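Local coordinates for protein putative hydrolase (Bacteroides ovatus, PDB 4HBS) that is a putative hydrolase with a five-bladed beta-propeller fold, whose substrate is unknown and whose family is probably related to the beta-fructosidase-like glycoside hydrolases, at residues T227-E230 with I236-Y239; V248-T253 with F271-Q276. All blocks are in the same frame, centred on the assembly; numbering follows the deposited sequence.

Contact 1. Residues T227-E230 with I236-Y239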
# COMPACT_ATOMS: atom_id res chain seq x y z
N THR A 227 -7.48 3.03 0.71
CA THR A 227 -7.22 3.32 -0.69
C THR A 227 -8.14 4.50 -1.02
O THR A 227 -9.13 4.73 -0.31
CB THR A 227 -7.41 2.11 -1.60
OG1 THR A 227 -8.80 1.84 -1.74
CG2 THR A 227 -6.65 0.90 -1.12
N MSE A 228 -7.81 5.24 -2.08
CA MSE A 228 -8.55 6.42 -2.49
C MSE A 228 -8.62 6.57 -3.98
O MSE A 228 -7.87 5.93 -4.72
CB MSE A 228 -7.85 7.65 -1.93
CG MSE A 228 -8.42 8.14 -0.66
SE MSE A 228 -7.27 9.38 0.28
CE MSE A 228 -6.37 10.09 -1.02
N TRP A 229 -9.50 7.47 -4.43
CA TRP A 229 -9.61 7.85 -5.83
C TRP A 229 -10.09 9.31 -5.92
O TRP A 229 -11.24 9.59 -5.60
CB TRP A 229 -10.53 6.91 -6.62
CG TRP A 229 -10.81 7.45 -7.99
CD1 TRP A 229 -11.97 8.03 -8.41
CD2 TRP A 229 -9.83 7.74 -8.99
NE1 TRP A 229 -11.79 8.59 -9.65
CE2 TRP A 229 -10.50 8.40 -10.05
CE3 TRP A 229 -8.47 7.46 -9.13
CZ2 TRP A 229 -9.86 8.75 -11.23
CZ3 TRP A 229 -7.83 7.81 -10.31
CH2 TRP A 229 -8.52 8.48 -11.33
N GLU A 230 -9.22 10.23 -6.36
CA GLU A 230 -9.58 11.63 -6.54
C GLU A 230 -10.24 11.74 -7.93
O GLU A 230 -9.55 11.60 -8.93
CB GLU A 230 -8.34 12.53 -6.39
CG GLU A 230 -8.64 14.03 -6.35
CD GLU A 230 -7.66 14.87 -5.56
OE1 GLU A 230 -6.45 14.53 -5.55
OE2 GLU A 230 -8.09 15.87 -4.95
N ILE A 236 -13.19 12.98 -3.27
CA ILE A 236 -12.16 11.97 -3.08
C ILE A 236 -12.91 10.76 -2.63
O ILE A 236 -13.53 10.81 -1.58
CB ILE A 236 -11.07 12.39 -2.07
CG1 ILE A 236 -10.38 13.67 -2.48
CG2 ILE A 236 -10.06 11.27 -1.90
CD1 ILE A 236 -9.77 14.40 -1.30
N TYR A 237 -12.88 9.68 -3.40
CA TYR A 237 -13.57 8.45 -3.01
C TYR A 237 -12.65 7.69 -2.07
O TYR A 237 -11.45 7.65 -2.30
CB TYR A 237 -13.99 7.64 -4.23
CG TYR A 237 -15.17 8.30 -4.91
CD1 TYR A 237 -14.99 9.37 -5.77
CD2 TYR A 237 -16.47 7.99 -4.53
CE1 TYR A 237 -16.07 10.08 -6.29
CE2 TYR A 237 -17.56 8.68 -5.05
CZ TYR A 237 -17.36 9.74 -5.92
OH TYR A 237 -18.44 10.39 -6.47
N LEU A 238 -13.22 7.19 -0.96
CA LEU A 238 -12.53 6.50 0.13
C LEU A 238 -13.10 5.09 0.24
O LEU A 238 -14.30 4.96 0.47
CB LEU A 238 -12.76 7.27 1.44
CG LEU A 238 -12.67 8.79 1.37
CD1 LEU A 238 -13.51 9.42 2.44
CD2 LEU A 238 -11.25 9.24 1.46
N TYR A 239 -12.28 4.05 0.04
CA TYR A 239 -12.77 2.66 0.08
C TYR A 239 -12.29 1.92 1.31
O TYR A 239 -11.32 2.31 1.96
CB TYR A 239 -12.29 1.87 -1.16
CG TYR A 239 -12.63 2.54 -2.46
CD1 TYR A 239 -11.83 3.56 -2.97
CD2 TYR A 239 -13.80 2.23 -3.14
CE1 TYR A 239 -12.18 4.25 -4.12
CE2 TYR A 239 -14.16 2.91 -4.30
CZ TYR A 239 -13.35 3.92 -4.79
OH TYR A 239 -13.68 4.62 -5.93
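Tyr239 turns the edge of its ring to the carbonyl carbon of Met228 and to CB of Trp229, and this contact shows how an antiparallel pair sorts its side chains onto two faces of a sheet. On one face lie Thr227, Trp229, Tyr237 and Tyr239. CE1 of Tyr239 comes within 4.0 Å of Trp229 CB, near the plane of the phenol, while Thr227 crosses the tyrosine at about a right angle and sets OG1 3.5 Å from Tyr239 CB. The phenol owes this position to chi1 of -53°, with CG anti to the carbonyl carbon and beside the backbone N; its OH then hydrogen-bonds to the carbonyl of Pro328. A leucine at Tyr239 would probably leave the Pro328 carbonyl without this partner and open a gap beside Trp229 CB. Further along, the indole and phenol of Trp229 and Tyr237 approach only loosely, CD1 to CD1 at 4.2 Å.

The other face carries Met228, Leu238 and Ile236, with Glu230 at its end, its OE2 4.0 Å from Ile236 CG1. The selenomethionine Met228 runs alongside Leu238, both pointing the same way, and places CG 3.7 Å from Leu238 CD2. It also meets CG2 of Ile236; SE lies near that methyl, and the bend at chi3 brings CE to it as well.

Between the two faces the backbones are joined by paired bonds between Trp229 and Tyr237: Tyr237 N to Trp229 O at 2.7 Å, and Trp229 N to Tyr237 O at 2.9 Å. The hairpin forms one margin of a five-stranded sheet. Strand 298-303 of the next sheet lies against Thr227, Trp229 and Tyr239, strand 156-165 touches Met228 and Ile236, and strand 245-251 pairs with the far side of 236-242.

Contact 2. Residues V248-T253 with F271-Q276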
# COMPACT_ATOMS: atom_id res chain seq x y z
N VAL A 248 -17.79 2.00 0.13
CA VAL A 248 -17.21 3.28 -0.29
C VAL A 248 -17.85 4.49 0.44
O VAL A 248 -19.04 4.49 0.77
CB VAL A 248 -17.32 3.43 -1.84
CG1 VAL A 248 -18.78 3.50 -2.29
CG2 VAL A 248 -16.55 4.65 -2.34
N ALA A 249 -17.01 5.52 0.67
CA ALA A 249 -17.38 6.81 1.24
C ALA A 249 -16.73 7.88 0.38
O ALA A 249 -15.93 7.53 -0.49
CB ALA A 249 -16.91 6.93 2.68
N ARG A 250 -17.05 9.17 0.57
CA ARG A 250 -16.41 10.21 -0.22
C ARG A 250 -16.40 11.55 0.51
O ARG A 250 -17.28 11.82 1.33
CB ARG A 250 -17.06 10.35 -1.63
CG ARG A 250 -18.33 11.22 -1.68
CD ARG A 250 -19.02 11.12 -3.03
NE ARG A 250 -20.34 11.77 -3.03
CZ ARG A 250 -21.22 11.72 -4.02
NH1 ARG A 250 -20.94 11.04 -5.14
NH2 ARG A 250 -22.39 12.33 -3.92
N THR A 251 -15.44 12.40 0.15
CA THR A 251 -15.28 13.74 0.73
C THR A 251 -16.12 14.73 -0.06
O THR A 251 -16.33 14.54 -1.26
CB THR A 251 -13.80 14.12 0.69
OG1 THR A 251 -13.38 14.27 -0.67
CG2 THR A 251 -12.92 13.10 1.40
N ALA A 252 -16.61 15.78 0.60
CA ALA A 252 -17.44 16.79 -0.07
C ALA A 252 -16.65 17.57 -1.14
O ALA A 252 -17.18 17.83 -2.22
CB ALA A 252 -18.00 17.75 0.95
N THR A 253 -15.40 17.94 -0.83
CA THR A 253 -14.52 18.68 -1.74
C THR A 253 -13.18 17.93 -1.85
O THR A 253 -13.06 16.80 -1.35
CB THR A 253 -14.34 20.12 -1.20
OG1 THR A 253 -13.40 20.12 -0.13
CG2 THR A 253 -15.65 20.74 -0.74
N PHE A 271 -29.32 2.08 -2.64
CA PHE A 271 -28.16 2.84 -2.17
C PHE A 271 -28.44 4.32 -2.16
O PHE A 271 -29.11 4.84 -3.06
CB PHE A 271 -26.93 2.58 -3.02
CG PHE A 271 -26.25 1.27 -2.76
CD1 PHE A 271 -26.80 0.08 -3.21
CD2 PHE A 271 -25.04 1.23 -2.10
CE1 PHE A 271 -26.15 -1.13 -3.00
CE2 PHE A 271 -24.39 0.03 -1.89
CZ PHE A 271 -24.93 -1.14 -2.36
N SER A 272 -27.84 5.03 -1.18
CA SER A 272 -27.96 6.48 -1.05
C SER A 272 -26.81 7.02 -0.21
O SER A 272 -26.27 6.29 0.62
CB SER A 272 -29.30 6.87 -0.42
OG SER A 272 -29.48 6.23 0.83
N TRP A 273 -26.43 8.28 -0.45
CA TRP A 273 -25.34 8.91 0.30
C TRP A 273 -25.87 9.47 1.63
O TRP A 273 -26.85 10.21 1.63
CB TRP A 273 -24.69 10.02 -0.53
CG TRP A 273 -23.93 9.50 -1.71
CD1 TRP A 273 -24.37 9.41 -3.00
CD2 TRP A 273 -22.62 8.92 -1.69
NE1 TRP A 273 -23.40 8.84 -3.79
CE2 TRP A 273 -22.32 8.51 -3.01
CE3 TRP A 273 -21.67 8.70 -0.68
CZ2 TRP A 273 -21.10 7.91 -3.34
CZ3 TRP A 273 -20.45 8.15 -1.02
CH2 TRP A 273 -20.18 7.74 -2.33
N THR A 274 -25.25 9.08 2.76
CA THR A 274 -25.63 9.57 4.09
C THR A 274 -24.42 10.13 4.80
O THR A 274 -23.32 9.63 4.60
CB THR A 274 -26.28 8.46 4.94
OG1 THR A 274 -26.87 9.07 6.08
CG2 THR A 274 -25.30 7.43 5.42
N THR A 275 -24.63 11.12 5.66
CA THR A 275 -23.54 11.72 6.42
C THR A 275 -23.19 10.88 7.66
O THR A 275 -22.11 11.07 8.22
CB THR A 275 -23.90 13.15 6.79
OG1 THR A 275 -25.26 13.18 7.24
CG2 THR A 275 -23.71 14.10 5.63
N GLN A 276 -24.09 9.95 8.08
CA GLN A 276 -23.85 9.12 9.26
C GLN A 276 -22.95 7.93 8.96
O GLN A 276 -23.21 7.19 8.01
CB GLN A 276 -25.19 8.62 9.86
CG GLN A 276 -25.08 7.97 11.25
CD GLN A 276 -24.55 8.91 12.31
OE1 GLN A 276 -25.23 9.86 12.72
NE2 GLN A 276 -23.33 8.68 12.80
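Val248 meets Trp273 at the start of the segment, where its CG1 lies 4.5 Å from CH2 of the indole, a loose apolar touch. At Ala249 the backbone takes over: Ala249 C sits at the ring edge, 4.0 Å from Trp273 CZ3. Arg250 then carries most of the contact. Its CG is placed between the backbone N and the carbonyl carbon (chi1 83°), and from there the chain runs extended to NE across the indole. CD lies over the six-membered ring, 3.8 Å from its centroid, in a CH-pi contact, and the guanidinium continues flat over the five-membered ring, with planes 13° apart and CZ 3.7 Å from that centroid. This is a cation-pi stack of the parallel kind, and because its N-H groups point outward in the guanidinium's own plane, nearly parallel to the indole, NE can still form a salt bridge with Glu261. At the end of the strand, Thr251 gives its hydroxyl to the carbonyl of Thr253, OG1 to O 2.6 Å.

The two strands are not neighbours: strand 260-265, bearing Glu261, runs between them. Arginine and tryptophan thus reach over an intervening strand within the outer part of one antiparallel blade of a five-bladed beta-propeller.

Contacts 1 and 2 belong to one five-stranded antiparallel sheet, a propeller blade, and their centres are about 11 Å apart. Contact 1 holds the first two strands; contact 2 spans from the third to the fifth, farther from the centre of the chain. The seam between them is the pairing of 236-242 with 245-251, where Leu238 N lies 2.8 Å from Ala249 O, a probable hydrogen bond. Side chains cross it too: Tyr237 OH is 2.9 Å from Arg250 NH1, so the guanidinium stacked in contact 2 is also tied to contact 1, and Tyr239 CE2 packs 3.5 Å from Val248 CG2. No ligand or established active site locates either contact functionally.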